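Glycosyl hydrolases family 31 family protein (Aspergillus niger, PDB 6DRU) hydrolyses xyloglucan oligosaccharides, releasing alpha-xylose from the non-reducing terminal glucose, as an alpha-xylosidase of glycoside hydrolase family 31. Local coordinates at residues Thr109-Asn113 / Asn184-Ala188; Gln254-Glu260 / Tyr568-Pro574; Asn271-Ile277 / Glu573-Tyr577. One frame throughout, in Å; residues are numbered along the deposited sequence.

Contact 1: Thr109-Asn113 / Asn184-Ala188; sequences TLLTN and NKGYA. With MAN (alpha-D-mannopyranose), chain I; MAN (alpha-D-mannopyranose), chain B.
A classic beta bulge at Leu-111 and Thr-112, both facing Phe-99 on strand 98-102, is where the edge strand 109-113 meets the turn 184-188 through Leu-111, Lys-185 and Tyr-187. No hydrogen bond joins the two segments; the contact is made by van der Waals approaches, several of them between side-chain carbons and backbone carbonyls. Leu-111 and Tyr-187 run antiparallel alongside one another, and Leu-111 CB comes to 3.8 Å from Tyr-187 CD1. Both methyls of the leucine reach Tyr-187 CB, and Leu-111 CD2 also lies 3.8 Å from the carbonyl O of Gly-186. Tyr-187 has CG between its backbone N and carbonyl carbon (chi1 72°), which swings the ring back over the bulge and brings CE1 to 3.5 Å from Leu-111 O. Farther out, its hydroxyl passes Thr-112 CB and is hydrogen-bonded to Glu-147. Lys-185 runs extended alongside the strand, with CD 3.8 Å from Leu-111 O, and delivers its ammonium group to Thr-144 OG1. Between Lys-185 and the tyrosine the chain turns through Gly-186 at positive phi (99°).

At the end of strand 109-113, Asn-113 belongs to the surroundings of a protein-linked glycan: its ND2 donates to O3 of the mannose of chain I at 3.1 Å, and its OD1 is held by Ser-142 OG. The contact thus joins the outermost strand of the four-stranded antiparallel sheet to the start of strand 187-191 in the mixed eight-stranded sheet. Leu-111, Thr-112 and Tyr-187 also pack on strand 216-222, which pairs with 187-191, while Lys-185 O takes a hydrogen bond from Arg-101 of strand 98-102.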
loop_
_atom_site.group_PDB
_atom_site.type_symbol
_atom_site.label_atom_id
_atom_site.label_comp_id
_atom_site.label_asym_id
_atom_site.label_seq_id
_atom_site.Cartn_x
_atom_site.Cartn_y
_atom_site.Cartn_z
ATOM N N THR A 109 -12.592 -28.600 -31.402
ATOM C CA THR A 109 -12.308 -27.194 -31.654
ATOM C C THR A 109 -11.789 -26.556 -30.375
ATOM O O THR A 109 -12.409 -26.693 -29.316
ATOM C CB THR A 109 -13.563 -26.457 -32.142
ATOM O OG1 THR A 109 -13.862 -26.854 -33.486
ATOM C CG2 THR A 109 -13.365 -24.949 -32.091
ATOM N N LEU A 110 -10.659 -25.860 -30.473
ATOM C CA LEU A 110 -10.093 -25.179 -29.315
ATOM C C LEU A 110 -10.931 -23.949 -28.990
ATOM O O LEU A 110 -10.977 -22.994 -29.774
ATOM C CB LEU A 110 -8.642 -24.789 -29.575
ATOM C CG LEU A 110 -8.043 -23.900 -28.482
ATOM C CD1 LEU A 110 -7.852 -24.688 -27.196
ATOM C CD2 LEU A 110 -6.734 -23.285 -28.928
ATOM N N LEU A 111 -11.597 -23.970 -27.834
ATOM C CA LEU A 111 -12.341 -22.799 -27.381
ATOM C C LEU A 111 -11.392 -21.693 -26.933
ATOM O O LEU A 111 -11.439 -20.568 -27.445
ATOM C CB LEU A 111 -13.293 -23.194 -26.252
ATOM C CG LEU A 111 -14.233 -24.355 -26.570
ATOM C CD1 LEU A 111 -14.961 -24.790 -25.320
ATOM C CD2 LEU A 111 -15.222 -23.967 -27.657
ATOM N N THR A 112 -10.522 -21.999 -25.973
ATOM C CA THR A 112 -9.488 -21.085 -25.503
ATOM C C THR A 112 -8.549 -21.861 -24.594
ATOM O O THR A 112 -8.919 -22.892 -24.025
ATOM C CB THR A 112 -10.073 -19.883 -24.750
ATOM O OG1 THR A 112 -9.006 -19.044 -24.287
ATOM C CG2 THR A 112 -10.900 -20.349 -23.559
ATOM N N ASN A 113 -7.326 -21.354 -24.471
ATOM C CA ASN A 113 -6.362 -21.857 -23.506
ATOM C C ASN A 113 -5.738 -20.677 -22.775
ATOM O O ASN A 113 -6.000 -19.514 -23.093
ATOM C CB ASN A 113 -5.287 -22.732 -24.176
ATOM C CG ASN A 113 -4.625 -22.058 -25.363
ATOM O OD1 ASN A 113 -4.644 -20.836 -25.497
ATOM N ND2 ASN A 113 -4.032 -22.862 -26.237
ATOM N N ASN A 184 -18.575 -16.353 -30.324
ATOM C CA ASN A 184 -19.085 -17.050 -31.498
ATOM C C ASN A 184 -18.342 -18.349 -31.783
ATOM O O ASN A 184 -18.781 -19.113 -32.648
ATOM C CB ASN A 184 -19.038 -16.133 -32.723
ATOM C CG ASN A 184 -17.648 -15.614 -33.014
ATOM O OD1 ASN A 184 -16.739 -15.746 -32.196
ATOM N ND2 ASN A 184 -17.474 -15.018 -34.188
ATOM N N LYS A 185 -17.242 -18.625 -31.078
ATOM C CA LYS A 185 -16.592 -19.925 -31.191
ATOM C C LYS A 185 -17.406 -21.042 -30.555
ATOM O O LYS A 185 -17.066 -22.215 -30.740
ATOM C CB LYS A 185 -15.201 -19.884 -30.558
ATOM C CG LYS A 185 -14.141 -19.255 -31.439
ATOM C CD LYS A 185 -12.747 -19.541 -30.910
ATOM C CE LYS A 185 -11.687 -18.914 -31.799
ATOM N NZ LYS A 185 -10.371 -18.815 -31.113
ATOM N N GLY A 186 -18.461 -20.711 -29.816
ATOM C CA GLY A 186 -19.300 -21.718 -29.207
ATOM C C GLY A 186 -18.983 -21.977 -27.750
ATOM O O GLY A 186 -18.930 -23.133 -27.318
ATOM N N TYR A 187 -18.770 -20.916 -26.977
ATOM C CA TYR A 187 -18.569 -21.085 -25.548
ATOM C C TYR A 187 -18.934 -19.799 -24.825
ATOM O O TYR A 187 -18.893 -18.710 -25.403
ATOM C CB TYR A 187 -17.127 -21.494 -25.216
ATOM C CG TYR A 187 -16.096 -20.401 -25.387
ATOM C CD1 TYR A 187 -15.506 -20.165 -26.622
ATOM C CD2 TYR A 187 -15.698 -19.617 -24.309
ATOM C CE1 TYR A 187 -14.556 -19.174 -26.783
ATOM C CE2 TYR A 187 -14.750 -18.620 -24.461
ATOM C CZ TYR A 187 -14.182 -18.405 -25.701
ATOM O OH TYR A 187 -13.238 -17.418 -25.864
ATOM N N ALA A 188 -19.298 -19.945 -23.555
ATOM C CA ALA A 188 -19.574 -18.825 -22.673
ATOM C C ALA A 188 -18.618 -18.881 -21.488
ATOM O O ALA A 188 -18.056 -19.931 -21.167
ATOM C CB ALA A 188 -21.030 -18.833 -22.192
HETATM C C1 MAN I . -3.755 -22.836 -31.454
HETATM C C2 MAN I . -3.097 -22.129 -30.285
HETATM C C3 MAN I . -2.174 -23.076 -29.547
HETATM C C4 MAN I . -2.878 -24.382 -29.265
HETATM C C5 MAN I . -3.449 -24.914 -30.559
HETATM C C6 MAN I . -4.095 -26.264 -30.331
HETATM O O2 MAN I . -4.074 -21.637 -29.399
HETATM O O3 MAN I . -1.781 -22.480 -28.334
HETATM O O4 MAN I . -1.958 -25.305 -28.735
HETATM O O5 MAN I . -4.412 -24.007 -31.033
HETATM O O6 MAN I . -4.373 -26.868 -31.575
HETATM C C1 MAN B . -0.469 -21.911 -28.415
HETATM C C2 MAN B . 0.168 -22.115 -27.059
HETATM C C3 MAN B . -0.624 -21.358 -26.013
HETATM C C4 MAN B . -0.834 -19.925 -26.447
HETATM C C5 MAN B . -1.361 -19.884 -27.865
HETATM C C6 MAN B . -1.501 -18.442 -28.300
HETATM O O2 MAN B . 1.495 -21.641 -27.087
HETATM O O3 MAN B . 0.074 -21.375 -24.791
HETATM O O4 MAN B . -1.766 -19.312 -25.589
HETATM O O5 MAN B . -0.464 -20.541 -28.728
HETATM O O6 MAN B . -0.252 -17.974 -28.760
#

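Contact 2: Gln254-Glu260 / Tyr568-Pro574; sequences QSKLRYE and YTCANEP. With NAG (2-acetamido-2-deoxy-beta-D-glucopyranose), chain D; BMA (beta-D-mannopyranose), chain C; MAN (alpha-D-mannopyranose), chain E.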
loop_
_atom_site.group_PDB
_atom_site.type_symbol
_atom_site.label_atom_id
_atom_site.label_comp_id
_atom_site.label_asym_id
_atom_site.label_seq_id
_atom_site.Cartn_x
_atom_site.Cartn_y
_atom_site.Cartn_z
ATOM N N GLN A 254 -46.693 4.307 -16.245
ATOM C CA GLN A 254 -46.626 5.761 -16.300
ATOM C C GLN A 254 -45.660 6.276 -15.240
ATOM O O GLN A 254 -45.740 5.878 -14.074
ATOM C CB GLN A 254 -48.012 6.371 -16.092
ATOM C CG GLN A 254 -48.037 7.888 -16.138
ATOM C CD GLN A 254 -47.668 8.433 -17.503
ATOM O OE1 GLN A 254 -48.079 7.894 -18.532
ATOM N NE2 GLN A 254 -46.885 9.504 -17.521
ATOM N N SER A 255 -44.755 7.159 -15.647
ATOM C CA SER A 255 -43.788 7.733 -14.723
ATOM C C SER A 255 -43.254 9.028 -15.311
ATOM O O SER A 255 -43.364 9.276 -16.516
ATOM C CB SER A 255 -42.636 6.762 -14.438
ATOM O OG SER A 255 -41.656 7.366 -13.612
ATOM N N LYS A 256 -42.678 9.850 -14.440
ATOM C CA LYS A 256 -41.998 11.075 -14.843
ATOM C C LYS A 256 -41.251 11.620 -13.634
ATOM O O LYS A 256 -41.367 11.102 -12.521
ATOM C CB LYS A 256 -42.968 12.125 -15.391
ATOM C CG LYS A 256 -43.761 12.857 -14.324
ATOM C CD LYS A 256 -44.367 14.131 -14.882
ATOM C CE LYS A 256 -44.894 15.026 -13.774
ATOM N NZ LYS A 256 -45.271 16.372 -14.287
ATOM N N LEU A 257 -40.488 12.679 -13.869
ATOM C CA LEU A 257 -39.816 13.421 -12.808
ATOM C C LEU A 257 -40.478 14.795 -12.736
ATOM O O LEU A 257 -40.176 15.675 -13.546
ATOM C CB LEU A 257 -38.314 13.524 -13.075
ATOM C CG LEU A 257 -37.352 13.964 -11.961
ATOM C CD1 LEU A 257 -35.915 13.810 -12.427
ATOM C CD2 LEU A 257 -37.582 15.393 -11.487
ATOM N N ARG A 258 -41.384 14.985 -11.776
ATOM C CA ARG A 258 -41.838 13.957 -10.839
ATOM C C ARG A 258 -43.229 14.331 -10.337
ATOM O O ARG A 258 -43.605 15.502 -10.365
ATOM C CB ARG A 258 -40.872 13.814 -9.655
ATOM C CG ARG A 258 -40.683 15.079 -8.833
ATOM C CD ARG A 258 -39.606 14.885 -7.778
ATOM N NE ARG A 258 -39.420 16.071 -6.946
ATOM C CZ ARG A 258 -40.047 16.278 -5.791
ATOM N NH1 ARG A 258 -40.905 15.378 -5.327
ATOM N NH2 ARG A 258 -39.817 17.385 -5.098
ATOM N N TYR A 259 -43.998 13.344 -9.880
ATOM C CA TYR A 259 -45.273 13.628 -9.235
ATOM C C TYR A 259 -45.005 14.001 -7.782
ATOM O O TYR A 259 -44.504 13.181 -7.004
ATOM C CB TYR A 259 -46.216 12.433 -9.353
ATOM C CG TYR A 259 -46.442 12.020 -10.792
ATOM C CD1 TYR A 259 -47.096 12.866 -11.678
ATOM C CD2 TYR A 259 -45.991 10.797 -11.267
ATOM C CE1 TYR A 259 -47.297 12.502 -12.995
ATOM C CE2 TYR A 259 -46.188 10.425 -12.583
ATOM C CZ TYR A 259 -46.840 11.281 -13.443
ATOM O OH TYR A 259 -47.040 10.913 -14.752
ATOM N N GLU A 260 -45.346 15.237 -7.419
ATOM C CA GLU A 260 -44.755 15.884 -6.256
ATOM C C GLU A 260 -45.565 15.718 -4.974
ATOM O O GLU A 260 -44.972 15.626 -3.893
ATOM C CB GLU A 260 -44.547 17.371 -6.559
ATOM C CG GLU A 260 -43.620 18.091 -5.604
ATOM C CD GLU A 260 -44.374 18.873 -4.556
ATOM O OE1 GLU A 260 -45.613 18.732 -4.494
ATOM O OE2 GLU A 260 -43.731 19.626 -3.794
ATOM N N TYR A 568 -45.844 20.671 -10.757
ATOM C CA TYR A 568 -44.506 20.897 -10.220
ATOM C C TYR A 568 -43.450 20.811 -11.316
ATOM O O TYR A 568 -42.471 21.566 -11.307
ATOM C CB TYR A 568 -44.225 19.887 -9.106
ATOM C CG TYR A 568 -42.912 20.087 -8.386
ATOM C CD1 TYR A 568 -41.847 19.220 -8.595
ATOM C CD2 TYR A 568 -42.736 21.139 -7.496
ATOM C CE1 TYR A 568 -40.644 19.393 -7.939
ATOM C CE2 TYR A 568 -41.535 21.320 -6.835
ATOM C CZ TYR A 568 -40.493 20.445 -7.062
ATOM O OH TYR A 568 -39.294 20.617 -6.410
ATOM N N THR A 569 -43.630 19.895 -12.267
ATOM C CA THR A 569 -42.729 19.728 -13.401
ATOM C C THR A 569 -43.554 19.647 -14.680
ATOM O O THR A 569 -44.782 19.530 -14.644
ATOM C CB THR A 569 -41.857 18.470 -13.258
ATOM O OG1 THR A 569 -42.692 17.323 -13.059
ATOM C CG2 THR A 569 -40.913 18.609 -12.077
ATOM N N CYS A 570 -42.870 19.706 -15.820
ATOM C CA CYS A 570 -43.549 19.538 -17.097
ATOM C C CYS A 570 -44.111 18.125 -17.225
ATOM O O CYS A 570 -43.619 17.176 -16.608
ATOM C CB CYS A 570 -42.601 19.836 -18.259
ATOM S SG CYS A 570 -42.058 21.565 -18.372
ATOM N N ALA A 571 -45.158 17.994 -18.035
ATOM C CA ALA A 571 -45.930 16.763 -18.100
ATOM C C ALA A 571 -45.272 15.730 -19.013
ATOM O O ALA A 571 -44.403 16.038 -19.834
ATOM C CB ALA A 571 -47.352 17.050 -18.583
ATOM N N ASN A 572 -45.712 14.473 -18.849
ATOM C CA ASN A 572 -45.234 13.359 -19.664
ATOM C C ASN A 572 -46.340 12.329 -19.876
ATOM O O ASN A 572 -46.063 11.128 -19.972
ATOM C CB ASN A 572 -43.999 12.706 -19.015
ATOM C CG ASN A 572 -43.315 11.695 -19.924
ATOM O OD1 ASN A 572 -42.823 12.039 -20.999
ATOM N ND2 ASN A 572 -43.283 10.439 -19.492
ATOM N N GLU A 573 -47.584 12.778 -19.950
ATOM C CA GLU A 573 -48.748 11.917 -20.069
ATOM C C GLU A 573 -49.096 11.697 -21.535
ATOM O O GLU A 573 -48.706 12.485 -22.401
ATOM C CB GLU A 573 -49.933 12.537 -19.327
ATOM C CG GLU A 573 -49.816 12.515 -17.802
ATOM C CD GLU A 573 -48.730 13.439 -17.271
ATOM O OE1 GLU A 573 -47.665 12.935 -16.859
ATOM O OE2 GLU A 573 -48.937 14.671 -17.282
ATOM N N PRO A 574 -49.826 10.620 -21.853
ATOM C CA PRO A 574 -50.143 10.340 -23.264
ATOM C C PRO A 574 -50.948 11.436 -23.949
ATOM O O PRO A 574 -51.030 11.431 -25.185
ATOM C CB PRO A 574 -50.937 9.026 -23.196
ATOM C CG PRO A 574 -51.366 8.893 -21.774
ATOM C CD PRO A 574 -50.300 9.548 -20.962
HETATM C C1 NAG D . -38.588 20.320 -0.791
HETATM C C2 NAG D . -39.730 20.457 0.192
HETATM C C3 NAG D . -41.047 20.496 -0.488
HETATM C C4 NAG D . -41.036 21.545 -1.578
HETATM C C5 NAG D . -39.906 21.230 -2.532
HETATM C C6 NAG D . -39.864 22.240 -3.658
HETATM C C7 NAG D . -39.203 19.525 2.419
HETATM C C8 NAG D . -39.198 18.349 3.370
HETATM N N2 NAG D . -39.711 19.366 1.103
HETATM O O3 NAG D . -42.052 20.729 0.471
HETATM O O4 NAG D . -42.265 21.547 -2.266
HETATM O O5 NAG D . -38.697 21.278 -1.814
HETATM O O6 NAG D . -38.522 22.558 -3.952
HETATM O O7 NAG D . -38.777 20.603 2.781
HETATM C C1 BMA C . -42.836 22.775 -1.774
HETATM C C2 BMA C . -43.892 22.839 -2.880
HETATM C C3 BMA C . -44.815 24.029 -2.610
HETATM C C4 BMA C . -45.374 24.005 -1.180
HETATM C C5 BMA C . -44.224 23.866 -0.172
HETATM C C6 BMA C . -44.704 23.727 1.262
HETATM O O2 BMA C . -44.683 21.667 -2.814
HETATM O O3 BMA C . -45.880 24.101 -3.552
HETATM O O4 BMA C . -46.083 25.206 -0.920
HETATM O O5 BMA C . -43.456 22.700 -0.508
HETATM O O6 BMA C . -45.909 22.973 1.263
HETATM C C1 MAN E . -45.944 25.334 -4.280
HETATM C C2 MAN E . -47.332 25.394 -4.878
HETATM C C3 MAN E . -47.450 24.402 -6.018
HETATM C C4 MAN E . -46.275 24.531 -6.963
HETATM C C5 MAN E . -44.989 24.508 -6.168
HETATM C C6 MAN E . -43.793 24.602 -7.089
HETATM O O2 MAN E . -47.589 26.698 -5.348
HETATM O O3 MAN E . -48.649 24.641 -6.718
HETATM O O4 MAN E . -46.278 23.455 -7.868
HETATM O O5 MAN E . -44.988 25.597 -5.278
HETATM O O6 MAN E . -42.614 24.347 -6.358
HETATM O O HOH W 1 -45.291 17.519 -11.728
#
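A first torsion of 77° starts the Lys-256 side chain toward the other loop, and the chain, extended beyond CG, reaches Thr-569 and Cys-570; Tyr-568, its CG anti to the backbone N (chi1 -175°), turns its ring onto Glu-260. The ammonium of Lys-256 donates to Cys-570 O at 3.0 Å, from above the carbonyl plane, and more weakly to Thr-569 O. A water 2.8 Å from Lys-256 NZ accepts from it and from Thr-569 N and donates to Arg-258 O, bridging the two loops. Thr-569 OG1 accepts from Arg-258 N, the nitrogen of the cis peptide joining Leu-257 to Arg-258.

At one end, Glu-260 CG sits over a face of the Tyr-568 ring, 3.6 Å from its centroid, in a CH-pi contact. Tyr-568 CD1 lies over one face of the Arg-258 guanidinium, whose NH2 comes near the ring's OH end, the planes 67° apart. The Glu-260 carboxylate faces the beta-mannose of a protein-linked glycan.

At the other end, amides and a carboxylate interlock. Gln-254 NE2 gives Asn-572 O a nearly straight bond of 3.1 Å and also donates to Tyr-259 OH; its OE1 is held by Tyr-252. Asn-572 ND2 returns a bond to Ser-255 O, and Thr-556 also engages that amide. Glu-573 OE1 is gripped from opposite faces of the carboxylate by Tyr-259 OH (3.0 Å) and Asn-572 N, which fixes its rotation.

The disulfide Cys-570 to Cys-562 ties the second loop back on itself. These are loops following strands 252-254 and 554-555, neighbours in the TIM barrel: Leu-257 lines the xylose pocket near Asp-395 and the proton donor Asp-487, and loop 568-574 packs against the loop that carries it.

Contact 3: Asn271-Ile277 / Glu573-Tyr577; sequences NFHDRNI and EPWSY
Trp-575 is sandwiched: the guanidinium of Arg-275 lies flat on one face, and Glu-573 CB and Pro-574 CD cover the opposite one. Here a type I beta turn, Glu-573 to Ser-576, meets the C-terminal end of TIM-barrel helix 262-274, closed by a Schellman motif in which Asn-276 takes positive phi (58°). Asn-271 and Phe-272 are on the last turn of that helix, Arg-275 and Ile-277 just past it. The guanidinium and indole planes are only 8° apart, with Arg-275 CZ 4.0 Å from the centroid of the five-membered ring, a cation-pi stack. Arg-275 CD adds a CH-pi contact over the six-membered ring, and Asn-271 OD1 lies above the same face near its rim. At the indole edge, Ile-277 CD1 meets CE3 of Trp-575 at 3.8 Å. The far corner of the indole, CH2, points at the centre of the Phe-272 face, an edge-to-face pair with planes at 65°.

Pro-574 extends the apolar patch, its CD 4.0 Å from Phe-272 CZ, and packs also on Ile-585 and Ile-589 of helix 582-594. At the edge of the stacked guanidinium, in its plane, Arg-275 NE makes a weak hydrogen bond of 3.3 Å to Asn-271 OD1, one turn back along the helix.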
loop_
_atom_site.group_PDB
_atom_site.type_symbol
_atom_site.label_atom_id
_atom_site.label_comp_id
_atom_site.label_asym_id
_atom_site.label_seq_id
_atom_site.Cartn_x
_atom_site.Cartn_y
_atom_site.Cartn_z
ATOM N N ASN A 271 -57.523 11.220 -14.338
ATOM C CA ASN A 271 -57.432 11.525 -15.762
ATOM C C ASN A 271 -57.462 10.254 -16.603
ATOM O O ASN A 271 -58.171 10.186 -17.614
ATOM C CB ASN A 271 -56.165 12.329 -16.045
ATOM C CG ASN A 271 -56.450 13.797 -16.270
ATOM O OD1 ASN A 271 -56.632 14.237 -17.406
ATOM N ND2 ASN A 271 -56.491 14.566 -15.189
ATOM N N PHE A 272 -56.688 9.239 -16.210
ATOM C CA PHE A 272 -56.728 7.965 -16.922
ATOM C C PHE A 272 -58.123 7.359 -16.881
ATOM O O PHE A 272 -58.587 6.776 -17.867
ATOM C CB PHE A 272 -55.706 6.995 -16.331
ATOM C CG PHE A 272 -54.305 7.214 -16.822
ATOM C CD1 PHE A 272 -53.890 6.684 -18.030
ATOM C CD2 PHE A 272 -53.403 7.950 -16.073
ATOM C CE1 PHE A 272 -52.601 6.882 -18.486
ATOM C CE2 PHE A 272 -52.113 8.153 -16.523
ATOM C CZ PHE A 272 -51.711 7.618 -17.731
ATOM N N HIS A 273 -58.811 7.500 -15.746
ATOM C CA HIS A 273 -60.145 6.925 -15.605
ATOM C C HIS A 273 -61.161 7.671 -16.461
ATOM O O HIS A 273 -61.948 7.053 -17.187
ATOM C CB HIS A 273 -60.565 6.941 -14.135
ATOM C CG HIS A 273 -61.990 6.541 -13.911
ATOM N ND1 HIS A 273 -62.980 7.453 -13.616
ATOM C CD2 HIS A 273 -62.592 5.328 -13.939
ATOM C CE1 HIS A 273 -64.130 6.820 -13.472
ATOM N NE2 HIS A 273 -63.922 5.530 -13.663
ATOM N N ASP A 274 -61.158 9.004 -16.389
ATOM C CA ASP A 274 -62.140 9.784 -17.136
ATOM C C ASP A 274 -61.940 9.633 -18.641
ATOM O O ASP A 274 -62.915 9.577 -19.398
ATOM C CB ASP A 274 -62.065 11.255 -16.725
ATOM C CG ASP A 274 -62.477 11.484 -15.279
ATOM O OD1 ASP A 274 -62.936 10.521 -14.627
ATOM O OD2 ASP A 274 -62.344 12.630 -14.798
ATOM N N ARG A 275 -60.688 9.559 -19.090
ATOM C CA ARG A 275 -60.392 9.402 -20.509
ATOM C C ARG A 275 -60.442 7.953 -20.969
ATOM O O ARG A 275 -60.275 7.698 -22.167
ATOM C CB ARG A 275 -59.015 9.986 -20.833
ATOM C CG ARG A 275 -58.878 11.476 -20.581
ATOM C CD ARG A 275 -57.444 11.918 -20.808
ATOM N NE ARG A 275 -57.243 13.334 -20.523
ATOM C CZ ARG A 275 -57.091 14.265 -21.459
ATOM N NH1 ARG A 275 -57.115 13.925 -22.740
ATOM N NH2 ARG A 275 -56.910 15.534 -21.116
ATOM N N ASN A 276 -60.662 7.008 -20.053
ATOM C CA ASN A 276 -60.746 5.584 -20.379
ATOM C C ASN A 276 -59.467 5.083 -21.056
ATOM O O ASN A 276 -59.510 4.294 -22.003
ATOM C CB ASN A 276 -61.974 5.289 -21.245
ATOM C CG ASN A 276 -62.528 3.895 -21.018
ATOM O OD1 ASN A 276 -62.511 3.382 -19.899
ATOM N ND2 ASN A 276 -63.019 3.273 -22.084
ATOM N N ILE A 277 -58.321 5.543 -20.567
ATOM C CA ILE A 277 -57.015 5.120 -21.067
ATOM C C ILE A 277 -56.410 4.157 -20.051
ATOM O O ILE A 277 -56.278 4.525 -18.873
ATOM C CB ILE A 277 -56.083 6.314 -21.316
ATOM C CG1 ILE A 277 -56.723 7.295 -22.297
ATOM C CG2 ILE A 277 -54.738 5.836 -21.840
ATOM C CD1 ILE A 277 -55.848 8.482 -22.631
ATOM N N GLU A 573 -47.584 12.778 -19.950
ATOM C CA GLU A 573 -48.748 11.917 -20.069
ATOM C C GLU A 573 -49.096 11.697 -21.535
ATOM O O GLU A 573 -48.706 12.485 -22.401
ATOM C CB GLU A 573 -49.933 12.537 -19.327
ATOM C CG GLU A 573 -49.816 12.515 -17.802
ATOM C CD GLU A 573 -48.730 13.439 -17.271
ATOM O OE1 GLU A 573 -47.665 12.935 -16.859
ATOM O OE2 GLU A 573 -48.937 14.671 -17.282
ATOM N N PRO A 574 -49.826 10.620 -21.853
ATOM C CA PRO A 574 -50.143 10.340 -23.264
ATOM C C PRO A 574 -50.948 11.436 -23.949
ATOM O O PRO A 574 -51.030 11.431 -25.185
ATOM C CB PRO A 574 -50.937 9.026 -23.196
ATOM C CG PRO A 574 -51.366 8.893 -21.774
ATOM C CD PRO A 574 -50.300 9.548 -20.962
ATOM N N TRP A 575 -51.535 12.367 -23.202
ATOM C CA TRP A 575 -52.271 13.487 -23.770
ATOM C C TRP A 575 -51.490 14.793 -23.716
ATOM O O TRP A 575 -52.062 15.856 -23.975
ATOM C CB TRP A 575 -53.606 13.655 -23.043
ATOM C CG TRP A 575 -53.456 13.662 -21.562
ATOM C CD1 TRP A 575 -53.147 14.730 -20.773
ATOM C CD2 TRP A 575 -53.610 12.543 -20.682
ATOM N NE1 TRP A 575 -53.094 14.345 -19.456
ATOM C CE2 TRP A 575 -53.377 13.007 -19.372
ATOM C CE3 TRP A 575 -53.922 11.193 -20.874
ATOM C CZ2 TRP A 575 -53.446 12.170 -18.260
ATOM C CZ3 TRP A 575 -53.992 10.364 -19.768
ATOM C CH2 TRP A 575 -53.755 10.855 -18.477
ATOM N N SER A 576 -50.202 14.743 -23.386
ATOM C CA SER A 576 -49.401 15.940 -23.178
ATOM C C SER A 576 -48.497 16.268 -24.360
ATOM O O SER A 576 -47.637 17.147 -24.239
ATOM C CB SER A 576 -48.564 15.793 -21.905
ATOM O OG SER A 576 -49.382 15.484 -20.789
ATOM N N TYR A 577 -48.669 15.595 -25.496
ATOM C CA TYR A 577 -47.767 15.747 -26.632
ATOM C C TYR A 577 -48.497 16.235 -27.878
ATOM O O TYR A 577 -48.108 15.910 -29.001
ATOM C CB TYR A 577 -47.039 14.434 -26.916
ATOM C CG TYR A 577 -46.030 14.075 -25.854
ATOM C CD1 TYR A 577 -46.420 13.429 -24.687
ATOM C CD2 TYR A 577 -44.688 14.392 -26.011
ATOM C CE1 TYR A 577 -45.501 13.106 -23.710
ATOM C CE2 TYR A 577 -43.762 14.071 -25.041
ATOM C CZ TYR A 577 -44.173 13.429 -23.892
ATOM O OH TYR A 577 -43.253 13.108 -22.923
#

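Contact 1 closes along the chain before the other two open, and it lies on the opposite side of the chain's centre, about 48 Å from contact 2 and 52 Å from contact 3, centre to centre. It joins beta sheets in the N-terminal part of the chain. Contacts 2 and 3 both belong to the TIM-barrel domain, their centres about 12 Å apart, and share Glu-573 and Pro-574. Loop 254-260 leads into helix 262-274, whose end supplies contact 3. Residues 568-577, between strand 554-555 and helix 582-594, thus pack first on the loop leading into helix 262-274 and then on that helix's end; within contact 2, Leu-257 belongs to the xylose pocket.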